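Local atomic coordinates of antigen 43 (Escherichia coli, PDB entry 4KH3), a protein that mediates self-association and clumping of Escherichia coli cells through its elongated alpha domain, and probably contributes to biofilm formation. Residues Thr119-Asp124 against Thr138-Gly143; Asp124-Ile129 against Gly156-Gly161; Gly132-Gly137 against Thr162-Thr167; Gly172-Trp177 against Gly191-His196. One frame throughout, in Å; residues are numbered along the deposited sequence. Where two conformers were deposited one is given.

All four contacts join successive rungs of one elongated, right-handed parallel beta-helix. Contacts 1, 2 and 3 lie on different faces of two neighbouring coils: contact 2 has its centre about 9 Å from that of contact 1 and about 10 Å from that of contact 3. Contact 4 continues the glutamine face of contact 2, its centre about 10 Å away, with Gln157 OE1 accepting from Gln174 NE2 at 2.7 Å. Contacts 1 and 3 meet where strand 139-140 lies beside strand 166-168, Val140 N probably bonding to Thr167 O at 2.8 Å. Bound malonate, probably from the crystallisation liquor, lies about 4 Å from Ile139 of contact 1 and from Gly137 of contact 3.

Contact 1 (Thr119-Asp124 against Thr138-Gly143); sequences TIINQD and TIVNTG
Asp124 N gives a nearly straight hydrogen bond to Thr142 OG1 (2.8 Å), and that hydroxyl is also bonded to Glu145 OE2, so two partners grip it. Thr142 presents the oxygen because OG1 lies anti to its backbone N (chi1 -167°), which turns CG2 back against Ile121, where CG2 of Ile121 meets CG2 of Thr142 at 3.7 Å. A second side-chain bond runs from Asn141 ND2 to Asn122 OD1 at 3.0 Å. The two amides lie side by side and nearly coplanar (11° apart); ND2 sits close to the line of the Asn122 carbonyl, and OD1 in turn lies in the amide plane of Asn141. Each has a further partner: Asn122 ND2 reaches Asp103 OD1, and Asn141 OD1 accepts from Asn169 ND2.

Three backbone bonds hold the parallel pair in register: Ile139 N to Thr119 O, Ile121 N to Ile139 O, and Asn141 N to Ile121 O, each 2.9 Å. One water links Thr119 N with Thr138 OG1 at one end, and another links Gln123 N with Asn141 O at the other. Farther out, Ile120 and Ile139 lie alongside each other on the more open face, CG1 of Ile120 at 3.9 Å from CB of Ile139. Ile121 and Val140 point into the protein, and CD1 of Ile121 also leans across Thr138 CG2 at 3.8 Å, beside Gln127 and Gln157.

Stacked asparagines, coil upon coil, beside an aliphatic row facing inward are characteristic of a parallel beta-helix, here in a probable stalk of an autotransporter adhesin.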
loop_
_atom_site.group_PDB
_atom_site.type_symbol
_atom_site.label_atom_id
_atom_site.label_comp_id
_atom_site.label_asym_id
_atom_site.label_seq_id
_atom_site.Cartn_x
_atom_site.Cartn_y
_atom_site.Cartn_z
ATOM N N THR A 119 13.111 -21.423 -16.259
ATOM C CA THR A 119 12.024 -21.024 -17.149
ATOM C C THR A 119 11.870 -19.500 -17.133
ATOM O O THR A 119 11.841 -18.873 -16.069
ATOM C CB THR A 119 10.668 -21.674 -16.757
ATOM O OG1 THR A 119 10.754 -23.098 -16.872
ATOM C CG2 THR A 119 9.557 -21.170 -17.669
ATOM N N ILE A 120 11.788 -18.897 -18.310
ATOM C CA ILE A 120 11.458 -17.482 -18.393
ATOM C C ILE A 120 10.023 -17.392 -18.891
ATOM O O ILE A 120 9.664 -17.999 -19.902
ATOM C CB ILE A 120 12.403 -16.712 -19.322
ATOM C CG1 ILE A 120 13.824 -16.734 -18.764
ATOM C CG2 ILE A 120 11.963 -15.260 -19.467
ATOM C CD1 ILE A 120 14.710 -15.711 -19.398
ATOM N N ILE A 121 9.193 -16.676 -18.147
ATOM C CA ILE A 121 7.790 -16.572 -18.482
ATOM C C ILE A 121 7.503 -15.182 -19.029
ATOM O O ILE A 121 7.458 -14.203 -18.277
ATOM C CB ILE A 121 6.907 -16.816 -17.265
ATOM C CG1 ILE A 121 7.409 -18.027 -16.457
ATOM C CG2 ILE A 121 5.459 -17.014 -17.702
ATOM C CD1 ILE A 121 6.615 -18.278 -15.160
ATOM N N ASN A 122 7.319 -15.100 -20.343
ATOM C CA ASN A 122 7.049 -13.824 -20.992
ATOM C C ASN A 122 5.598 -13.723 -21.401
ATOM O O ASN A 122 4.914 -14.740 -21.506
ATOM C CB ASN A 122 7.937 -13.663 -22.227
ATOM C CG ASN A 122 9.406 -13.560 -21.873
ATOM O OD1 ASN A 122 9.777 -12.856 -20.939
ATOM N ND2 ASN A 122 10.247 -14.284 -22.599
ATOM N N GLN A 123 5.144 -12.489 -21.610
ATOM C CA GLN A 123 3.901 -12.189 -22.327
ATOM C C GLN A 123 2.804 -13.255 -22.220
ATOM O O GLN A 123 2.583 -14.015 -23.159
ATOM C CB GLN A 123 4.219 -11.931 -23.806
ATOM C CG GLN A 123 3.072 -11.301 -24.582
ATOM C CD GLN A 123 2.542 -10.065 -23.898
ATOM O OE1 GLN A 123 3.134 -8.988 -23.993
ATOM N NE2 GLN A 123 1.432 -10.215 -23.179
ATOM N N ASP A 124 2.148 -13.319 -21.063
ATOM C CA ASP A 124 1.021 -14.229 -20.840
ATOM C C ASP A 124 1.339 -15.723 -20.816
ATOM O O ASP A 124 0.429 -16.553 -20.728
ATOM C CB ASP A 124 -0.143 -13.930 -21.794
ATOM C CG ASP A 124 -0.782 -12.595 -21.507
ATOM O OD1 ASP A 124 -1.339 -12.451 -20.401
ATOM O OD2 ASP A 124 -0.708 -11.690 -22.371
ATOM N N THR A 138 13.343 -19.396 -11.776
ATOM C CA THR A 138 12.297 -18.906 -12.652
ATOM C C THR A 138 12.362 -17.390 -12.744
ATOM O O THR A 138 12.505 -16.703 -11.735
ATOM C CB THR A 138 10.885 -19.346 -12.215
ATOM O OG1 THR A 138 10.903 -20.725 -11.819
ATOM C CG2 THR A 138 9.898 -19.163 -13.373
ATOM N N ILE A 139 12.293 -16.883 -13.970
ATOM C CA ILE A 139 12.204 -15.452 -14.231
ATOM C C ILE A 139 10.781 -15.167 -14.692
ATOM O O ILE A 139 10.344 -15.677 -15.725
ATOM C CB ILE A 139 13.179 -15.037 -15.342
ATOM C CG1 ILE A 139 14.570 -15.621 -15.073
ATOM C CG2 ILE A 139 13.219 -13.530 -15.497
ATOM C CD1 ILE A 139 15.192 -15.160 -13.769
ATOM N N VAL A 140 10.056 -14.371 -13.917
ATOM C CA VAL A 140 8.645 -14.122 -14.169
ATOM C C VAL A 140 8.417 -12.698 -14.685
ATOM O O VAL A 140 8.549 -11.724 -13.931
ATOM C CB VAL A 140 7.838 -14.358 -12.883
ATOM C CG1 VAL A 140 6.325 -14.296 -13.169
ATOM C CG2 VAL A 140 8.233 -15.711 -12.272
ATOM N N ASN A 141 8.059 -12.587 -15.964
ATOM C CA ASN A 141 7.980 -11.296 -16.653
ATOM C C ASN A 141 6.555 -10.878 -17.013
ATOM O O ASN A 141 6.340 -9.900 -17.732
ATOM C CB ASN A 141 8.863 -11.304 -17.914
ATOM C CG ASN A 141 10.339 -11.305 -17.579
ATOM O OD1 ASN A 141 10.733 -10.794 -16.533
ATOM N ND2 ASN A 141 11.167 -11.887 -18.455
ATOM N N THR A 142 5.582 -11.607 -16.489
ATOM C CA THR A 142 4.223 -11.420 -16.932
ATOM C C THR A 142 3.279 -11.940 -15.870
ATOM O O THR A 142 3.703 -12.678 -14.970
ATOM C CB THR A 142 3.989 -12.192 -18.245
ATOM O OG1 THR A 142 2.763 -11.774 -18.849
ATOM C CG2 THR A 142 3.953 -13.689 -17.986
ATOM N N GLY A 143 2.009 -11.551 -15.983
ATOM C CA GLY A 143 0.977 -12.002 -15.072
ATOM C C GLY A 143 0.407 -10.916 -14.167
ATOM O O GLY A 143 -0.637 -11.116 -13.552
HETATM O O HOH W 1 11.821 -22.660 -13.691
HETATM O O HOH W 2 6.492 -10.064 -20.863
#

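Contact 2 (Asp124-Ile129 against Gly156-Gly161); sequences DGYQTI and GQMVGG
Gln127 and Gln157 both set CG anti to the backbone N (chi1 179° and -177°) and stay extended through chi2, so their two arms run side by side off the same face of the strand pair. At the ends the amides are almost coplanar, and Gln157 NE2 gives Gln127 OE1 a hydrogen bond of 2.7 Å, closely in line with the Gln127 carbonyl. The other atoms of both amides are also used: Gln127 NE2 donates to Gln108 OE1, and Gln157 OE1 accepts from the following coil. This continuous glutamine stack runs inside the right-handed parallel beta-helix, buried polar groups satisfying one another from coil to coil.

Next to it on the inner face, CD1 of Ile129 reaches Gln157 NE2 at 3.8 Å and Val159 CG1 at 4.2 Å. On the other face the Tyr126 and Met158 side chains cross at about a right angle, with SD at the ring edge, 5.4 Å from the centroid, a Met-aromatic contact whose close details are doubtful because the model is too tight there. Trp177 and Val175 cover Met158 from the next coil.

The backbones pair in parallel from Gly125 O with Gly156 N (3.0 Å) to Ile129 N with Met158 O (2.8 Å). Where the second strand ends, Ile129 O accepts from both Gly160 N (2.7 Å) and Gly161 N (2.9 Å), the latter coming from above the carbonyl plane.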
loop_
_atom_site.group_PDB
_atom_site.type_symbol
_atom_site.label_atom_id
_atom_site.label_comp_id
_atom_site.label_asym_id
_atom_site.label_seq_id
_atom_site.Cartn_x
_atom_site.Cartn_y
_atom_site.Cartn_z
ATOM N N ASP A 124 2.148 -13.319 -21.063
ATOM C CA ASP A 124 1.021 -14.229 -20.840
ATOM C C ASP A 124 1.339 -15.723 -20.816
ATOM O O ASP A 124 0.429 -16.553 -20.728
ATOM C CB ASP A 124 -0.143 -13.930 -21.794
ATOM C CG ASP A 124 -0.782 -12.595 -21.507
ATOM O OD1 ASP A 124 -1.339 -12.451 -20.401
ATOM O OD2 ASP A 124 -0.708 -11.690 -22.371
ATOM N N GLY A 125 2.621 -16.067 -20.861
ATOM C CA GLY A 125 3.036 -17.420 -20.555
ATOM C C GLY A 125 2.546 -17.823 -19.171
ATOM O O GLY A 125 2.174 -16.987 -18.341
ATOM N N TYR A 126 2.560 -19.122 -18.915
ATOM C CA TYR A 126 1.965 -19.662 -17.713
ATOM C C TYR A 126 2.715 -20.910 -17.287
ATOM O O TYR A 126 2.740 -21.906 -18.010
ATOM C CB TYR A 126 0.507 -20.016 -18.001
ATOM C CG TYR A 126 -0.277 -20.437 -16.793
ATOM C CD1 TYR A 126 -0.362 -19.611 -15.690
ATOM C CD2 TYR A 126 -0.949 -21.652 -16.758
ATOM C CE1 TYR A 126 -1.086 -19.965 -14.591
ATOM C CE2 TYR A 126 -1.682 -22.024 -15.645
ATOM C CZ TYR A 126 -1.739 -21.171 -14.557
ATOM O OH TYR A 126 -2.466 -21.515 -13.432
ATOM N N GLN A 127 3.355 -20.846 -16.127
ATOM C CA GLN A 127 3.964 -22.030 -15.548
ATOM C C GLN A 127 3.201 -22.394 -14.279
ATOM O O GLN A 127 3.027 -21.551 -13.377
ATOM C CB GLN A 127 5.439 -21.801 -15.243
ATOM C CG GLN A 127 6.144 -23.019 -14.612
ATOM C CD GLN A 127 7.457 -22.648 -13.944
ATOM O OE1 GLN A 127 7.472 -21.880 -12.980
ATOM N NE2 GLN A 127 8.568 -23.184 -14.452
ATOM N N THR A 128 2.728 -23.642 -14.235
ATOM C CA THR A 128 2.003 -24.176 -13.086
ATOM C C THR A 128 2.854 -25.242 -12.453
ATOM O O THR A 128 3.237 -26.204 -13.122
ATOM C CB THR A 128 0.710 -24.932 -13.496
ATOM O OG1 THR A 128 0.092 -24.306 -14.620
ATOM C CG2 THR A 128 -0.252 -24.999 -12.348
ATOM N N ILE A 129 3.124 -25.103 -11.163
ATOM C CA ILE A 129 3.866 -26.126 -10.449
ATOM C C ILE A 129 2.904 -26.881 -9.570
ATOM O O ILE A 129 2.428 -26.348 -8.574
ATOM C CB ILE A 129 4.945 -25.516 -9.563
ATOM C CG1 ILE A 129 5.843 -24.582 -10.379
ATOM C CG2 ILE A 129 5.768 -26.611 -8.893
ATOM C CD1 ILE A 129 6.587 -23.625 -9.518
ATOM N N GLY A 156 1.686 -15.993 -15.605
ATOM C CA GLY A 156 2.689 -15.831 -14.568
ATOM C C GLY A 156 3.081 -17.201 -14.042
ATOM O O GLY A 156 3.087 -18.182 -14.791
ATOM N N GLN A 157 3.417 -17.280 -12.760
ATOM C CA GLN A 157 3.790 -18.556 -12.164
ATOM C C GLN A 157 2.823 -18.893 -11.053
ATOM O O GLN A 157 2.565 -18.060 -10.188
ATOM C CB GLN A 157 5.202 -18.479 -11.586
ATOM C CG GLN A 157 5.739 -19.780 -10.999
ATOM C CD GLN A 157 7.109 -19.591 -10.362
ATOM O OE1 GLN A 157 7.285 -18.728 -9.497
ATOM N NE2 GLN A 157 8.087 -20.385 -10.796
ATOM N N MET A 158 2.284 -20.110 -11.079
ATOM C CA MET A 158 1.455 -20.597 -9.979
ATOM C C MET A 158 2.189 -21.683 -9.235
ATOM O O MET A 158 2.715 -22.619 -9.842
ATOM C CB MET A 158 0.133 -21.153 -10.491
ATOM C CG MET A 158 -0.569 -20.207 -11.443
ATOM S SD MET A 158 -1.325 -18.719 -10.738
ATOM C CE MET A 158 -0.485 -17.441 -11.691
ATOM N N VAL A 159 2.201 -21.575 -7.915
ATOM C CA VAL A 159 2.964 -22.499 -7.110
ATOM C C VAL A 159 2.078 -23.338 -6.202
ATOM O O VAL A 159 1.589 -22.864 -5.173
ATOM C CB VAL A 159 4.006 -21.763 -6.255
ATOM C CG1 VAL A 159 5.002 -22.761 -5.672
ATOM C CG2 VAL A 159 4.711 -20.695 -7.074
ATOM N N GLY A 160 1.895 -24.596 -6.586
ATOM C CA GLY A 160 1.219 -25.562 -5.749
ATOM C C GLY A 160 2.245 -26.479 -5.137
ATOM O O GLY A 160 2.015 -27.072 -4.077
ATOM N N GLY A 161 3.390 -26.583 -5.811
ATOM C CA GLY A 161 4.533 -27.315 -5.299
ATOM C C GLY A 161 5.573 -26.383 -4.699
ATOM O O GLY A 161 5.304 -25.677 -3.736
#

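Contact 3 (Gly132-Gly137 against Thr162-Thr167); sequences GGLATG and TAESTT
Leu134 and Thr162 pair in parallel across two backbones that are joined by four hydrogen bonds, all from main-chain atoms. Thr162 N donates to Gly133 O at 3.0 Å and Ala135 N to Thr162 O at 2.9 Å; Glu164 N then gives the shortest of the set, 2.7 Å to Ala135 O and nearly straight at 172°, and Gly137 N closes the row on Glu164 O.

On one face methyl groups meet a neighbouring methyl and a carboxylate. CD1 of Leu134 lies 4.0 Å from CG2 of Thr162 and also approaches the Glu164 carboxylate, with OE2 at 3.8 Å, the Leu134 and Glu164 side chains crossing at a slant. Thr136 runs alongside Glu164: its CG2, anti to the carbonyl carbon with OG1 at chi1 63°, comes to 3.6 Å from OE2. The hydroxyl of Thr162 is tied to Gly133 O through a water, bonded to both.

The opposite face carries Ala135 and Ala163, whose methyls point into the coil against Gln127, Ile129 and Gln157. Behind the pair, Leu134 and Thr136 bond through their backbones to Gly114, Ala116 and Gly118 on the preceding coil. The corner that ends the strands is made by Gly137 and Ser165, both in left-handed backbone conformation, where Gly137 CA approaches Ser165 O at 3.1 Å as a CH...O contact.

Main-chain bonds therefore hold the two coils together here, while the side chains contribute small inward methyls on one face and, on the partly exposed outer one, a glutamate whose stem and OE2 lie beside the methyls of Thr136 and Leu134.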
loop_
_atom_site.group_PDB
_atom_site.type_symbol
_atom_site.label_atom_id
_atom_site.label_comp_id
_atom_site.label_asym_id
_atom_site.label_seq_id
_atom_site.Cartn_x
_atom_site.Cartn_y
_atom_site.Cartn_z
ATOM N N GLY A 132 4.321 -31.507 -5.389
ATOM C CA GLY A 132 5.536 -32.259 -5.622
ATOM C C GLY A 132 6.375 -31.764 -6.786
ATOM O O GLY A 132 7.425 -32.339 -7.077
ATOM N N GLY A 133 5.909 -30.718 -7.469
ATOM C CA GLY A 133 6.645 -30.148 -8.584
ATOM C C GLY A 133 7.705 -29.190 -8.069
ATOM O O GLY A 133 7.579 -28.687 -6.952
ATOM N N LEU A 134 8.742 -28.937 -8.866
ATOM C CA LEU A 134 9.794 -27.997 -8.463
ATOM C C LEU A 134 10.190 -27.069 -9.606
ATOM O O LEU A 134 10.376 -27.508 -10.755
ATOM C CB LEU A 134 11.037 -28.737 -7.923
ATOM C CG LEU A 134 12.305 -27.907 -7.646
ATOM C CD1 LEU A 134 12.150 -26.966 -6.447
ATOM C CD2 LEU A 134 13.549 -28.778 -7.472
ATOM N N ALA A 135 10.314 -25.782 -9.292
ATOM C CA ALA A 135 10.899 -24.828 -10.236
ATOM C C ALA A 135 12.058 -24.066 -9.586
ATOM O O ALA A 135 11.942 -23.558 -8.462
ATOM C CB ALA A 135 9.863 -23.862 -10.750
ATOM N N THR A 136 13.181 -23.986 -10.290
ATOM C CA THR A 136 14.280 -23.179 -9.803
ATOM C C THR A 136 14.643 -22.130 -10.846
ATOM O O THR A 136 14.484 -22.355 -12.045
ATOM C CB THR A 136 15.529 -24.032 -9.511
ATOM O OG1 THR A 136 15.989 -24.623 -10.728
ATOM C CG2 THR A 136 15.217 -25.142 -8.518
ATOM N N GLY A 137 15.163 -20.996 -10.386
ATOM C CA GLY A 137 15.659 -19.971 -11.280
ATOM C C GLY A 137 14.597 -19.426 -12.215
ATOM O O GLY A 137 14.907 -19.026 -13.330
ATOM N N THR A 162 6.772 -26.378 -5.269
ATOM C CA THR A 162 7.853 -25.585 -4.713
ATOM C C THR A 162 8.562 -24.743 -5.774
ATOM O O THR A 162 8.897 -25.227 -6.862
ATOM C CB THR A 162 8.884 -26.488 -3.987
ATOM O OG1 THR A 162 8.222 -27.210 -2.948
ATOM C CG2 THR A 162 10.001 -25.657 -3.360
ATOM N N ALA A 163 8.782 -23.476 -5.447
ATOM C CA ALA A 163 9.554 -22.594 -6.311
ATOM C C ALA A 163 10.756 -22.067 -5.531
ATOM O O ALA A 163 10.620 -21.586 -4.403
ATOM C CB ALA A 163 8.690 -21.450 -6.811
ATOM N N GLU A 164 11.935 -22.185 -6.124
ATOM C CA GLU A 164 13.155 -21.684 -5.507
ATOM C C GLU A 164 13.860 -20.693 -6.413
ATOM O O GLU A 164 13.882 -20.867 -7.626
ATOM C CB GLU A 164 14.107 -22.841 -5.192
ATOM C CG GLU A 164 13.609 -23.737 -4.080
ATOM C CD GLU A 164 14.360 -25.054 -4.014
ATOM O OE1 GLU A 164 14.107 -25.847 -3.081
ATOM O OE2 GLU A 164 15.192 -25.296 -4.913
ATOM N N SER A 165 14.455 -19.671 -5.808
ATOM C CA SER A 165 15.298 -18.709 -6.519
ATOM C C SER A 165 14.542 -18.098 -7.680
ATOM O O SER A 165 14.964 -18.174 -8.835
ATOM C CB SER A 165 16.592 -19.365 -7.013
ATOM O OG SER A 165 17.304 -19.948 -5.937
ATOM N N THR A 166 13.414 -17.490 -7.356
ATOM C CA THR A 166 12.577 -16.869 -8.355
ATOM C C THR A 166 12.883 -15.383 -8.412
ATOM O O THR A 166 13.039 -14.740 -7.373
ATOM C CB THR A 166 11.092 -17.078 -7.985
ATOM O OG1 THR A 166 10.851 -18.476 -7.794
ATOM C CG2 THR A 166 10.179 -16.548 -9.068
ATOM N N THR A 167 12.976 -14.839 -9.619
ATOM C CA THR A 167 12.953 -13.393 -9.795
ATOM C C THR A 167 11.636 -12.979 -10.432
ATOM O O THR A 167 11.256 -13.497 -11.494
ATOM C CB THR A 167 14.064 -12.896 -10.732
ATOM O OG1 THR A 167 15.347 -13.107 -10.137
ATOM C CG2 THR A 167 13.889 -11.403 -11.010
HETATM O O HOH W 3 7.631 -29.547 -4.056
#

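Contact 4 (Gly172-Trp177 against Gly191-His196); sequences GRQVIW and GDQTVH
Gln193 runs alongside Gln174 from CB to NE2. Its CB starts 4.0 Å from Gln174 O; CG, anti to the backbone N (chi1 170°), comes 3.5 Å from Gln174 OE1; CD lies 3.9 Å from CD1 of Ile176. At the tip NE2 donates to Gln174 OE1 at 2.7 Å, almost straight at 166° and near the line of that carbonyl, while Ile176 CD1 leans on the same nitrogen. The remaining oxygen, OE1, accepts from Gln209 NE2, and the amide row also continues from Gln174 into the preceding coil.

Beyond Ile176, whose CD1 also packs 4.0 Å from Val195 CG2 on the inner face, the other face holds Val175 and Thr194, and His196, just past the strand end, brings CD2 to Val175 CG1, which sits at the edge of the imidazole. Trp177 lies nearly parallel to that ring, planes 8° apart but slid so far sidelong that they barely overlap; Trp177 was modelled in two conformers, so this pairing is provisional. Rings of His196 and His212 meet farther on.

Backbone bonds in parallel register carry the pair from Asp192 N on Gly172 O to His196 N on Ile176 O (2.8 Å). Stacking of like residues in register from coil to coil, here glutamine on glutamine and aliphatic on aliphatic, is characteristic of a parallel beta-helix.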
loop_
_atom_site.group_PDB
_atom_site.type_symbol
_atom_site.label_atom_id
_atom_site.label_comp_id
_atom_site.label_asym_id
_atom_site.label_seq_id
_atom_site.Cartn_x
_atom_site.Cartn_y
_atom_site.Cartn_z
ATOM N N GLY A 172 5.445 -9.044 -13.543
ATOM C CA GLY A 172 5.432 -10.450 -13.177
ATOM C C GLY A 172 4.519 -10.727 -11.997
ATOM O O GLY A 172 4.399 -9.912 -11.085
ATOM N N ARG A 173 3.856 -11.876 -12.022
ATOM C CA ARG A 173 3.038 -12.304 -10.899
ATOM C C ARG A 173 3.340 -13.745 -10.522
ATOM O O ARG A 173 3.435 -14.615 -11.389
ATOM C CB ARG A 173 1.553 -12.152 -11.220
ATOM C CG ARG A 173 0.629 -12.409 -10.032
ATOM C CD ARG A 173 -0.697 -11.680 -10.201
ATOM N NE ARG A 173 -1.596 -11.882 -9.065
ATOM C CZ ARG A 173 -2.677 -12.654 -9.097
ATOM N NH1 ARG A 173 -2.996 -13.296 -10.212
ATOM N NH2 ARG A 173 -3.439 -12.782 -8.016
ATOM N N GLN A 174 3.503 -13.986 -9.225
ATOM C CA GLN A 174 3.622 -15.339 -8.697
ATOM C C GLN A 174 2.515 -15.546 -7.661
ATOM O O GLN A 174 2.386 -14.776 -6.715
ATOM C CB GLN A 174 4.993 -15.576 -8.067
ATOM C CG GLN A 174 5.146 -16.971 -7.463
ATOM C CD GLN A 174 6.352 -17.079 -6.537
ATOM O OE1 GLN A 174 6.353 -16.530 -5.442
ATOM N NE2 GLN A 174 7.374 -17.800 -6.972
ATOM N N VAL A 175 1.700 -16.572 -7.861
ATOM C CA VAL A 175 0.661 -16.909 -6.913
ATOM C C VAL A 175 1.066 -18.181 -6.197
ATOM O O VAL A 175 1.355 -19.186 -6.834
ATOM C CB VAL A 175 -0.680 -17.152 -7.620
ATOM C CG1 VAL A 175 -1.758 -17.491 -6.604
ATOM C CG2 VAL A 175 -1.067 -15.939 -8.431
ATOM N N ILE A 176 1.103 -18.147 -4.874
ATOM C CA ILE A 176 1.390 -19.356 -4.117
ATOM C C ILE A 176 0.098 -19.911 -3.553
ATOM O O ILE A 176 -0.487 -19.324 -2.650
ATOM C CB ILE A 176 2.346 -19.088 -2.958
ATOM C CG1 ILE A 176 3.626 -18.427 -3.475
ATOM C CG2 ILE A 176 2.679 -20.386 -2.261
ATOM C CD1 ILE A 176 4.456 -17.810 -2.394
ATOM N N TRP A 177 -0.348 -21.043 -4.080
ATOM C CA TRP A 177 -1.565 -21.659 -3.581
ATOM C C TRP A 177 -1.316 -22.155 -2.168
ATOM O O TRP A 177 -0.164 -22.283 -1.754
ATOM C CB TRP A 177 -2.034 -22.767 -4.527
ATOM C CG TRP A 177 -2.245 -22.229 -5.908
ATOM C CD1 TRP A 177 -1.524 -22.529 -7.034
ATOM C CD2 TRP A 177 -3.208 -21.245 -6.303
ATOM N NE1 TRP A 177 -1.992 -21.805 -8.107
ATOM C CE2 TRP A 177 -3.032 -21.012 -7.683
ATOM C CE3 TRP A 177 -4.215 -20.543 -5.623
ATOM C CZ2 TRP A 177 -3.823 -20.113 -8.396
ATOM C CZ3 TRP A 177 -4.998 -19.644 -6.331
ATOM C CH2 TRP A 177 -4.797 -19.438 -7.702
ATOM N N GLY A 191 6.338 -5.900 -9.748
ATOM C CA GLY A 191 6.065 -7.317 -9.595
ATOM C C GLY A 191 5.335 -7.624 -8.293
ATOM O O GLY A 191 5.473 -6.896 -7.302
ATOM N N ASP A 192 4.580 -8.720 -8.295
ATOM C CA ASP A 192 3.677 -9.072 -7.209
ATOM C C ASP A 192 3.845 -10.544 -6.877
ATOM O O ASP A 192 4.008 -11.371 -7.773
ATOM C CB ASP A 192 2.209 -8.896 -7.638
ATOM C CG ASP A 192 1.891 -7.500 -8.095
ATOM O OD1 ASP A 192 2.211 -6.536 -7.369
ATOM O OD2 ASP A 192 1.298 -7.363 -9.184
ATOM N N GLN A 193 3.759 -10.859 -5.591
ATOM C CA GLN A 193 3.582 -12.224 -5.132
ATOM C C GLN A 193 2.374 -12.264 -4.194
ATOM O O GLN A 193 2.251 -11.447 -3.277
ATOM C CB GLN A 193 4.824 -12.688 -4.403
ATOM C CG GLN A 193 4.702 -13.993 -3.675
ATOM C CD GLN A 193 5.902 -14.223 -2.773
ATOM O OE1 GLN A 193 6.117 -13.482 -1.811
ATOM N NE2 GLN A 193 6.701 -15.231 -3.096
ATOM N N THR A 194 1.472 -13.198 -4.462
ATOM C CA THR A 194 0.268 -13.375 -3.689
ATOM C C THR A 194 0.463 -14.667 -2.937
ATOM O O THR A 194 0.726 -15.700 -3.544
ATOM C CB THR A 194 -0.952 -13.545 -4.608
ATOM O OG1 THR A 194 -1.026 -12.437 -5.506
ATOM C CG2 THR A 194 -2.226 -13.619 -3.794
ATOM N N VAL A 195 0.330 -14.616 -1.620
ATOM C CA VAL A 195 0.634 -15.771 -0.790
ATOM C C VAL A 195 -0.602 -16.375 -0.119
ATOM O O VAL A 195 -1.124 -15.815 0.836
ATOM C CB VAL A 195 1.633 -15.393 0.312
ATOM C CG1 VAL A 195 1.997 -16.614 1.142
ATOM C CG2 VAL A 195 2.875 -14.736 -0.297
ATOM N N HIS A 196 -1.059 -17.522 -0.611
ATOM C CA HIS A 196 -2.047 -18.309 0.118
ATOM C C HIS A 196 -1.344 -19.409 0.885
ATOM O O HIS A 196 -1.872 -19.913 1.875
ATOM C CB HIS A 196 -3.068 -18.931 -0.825
ATOM C CG HIS A 196 -3.757 -17.941 -1.699
ATOM N ND1 HIS A 196 -4.844 -17.204 -1.276
ATOM C CD2 HIS A 196 -3.515 -17.555 -2.976
ATOM C CE1 HIS A 196 -5.239 -16.411 -2.254
ATOM N NE2 HIS A 196 -4.452 -16.604 -3.297
#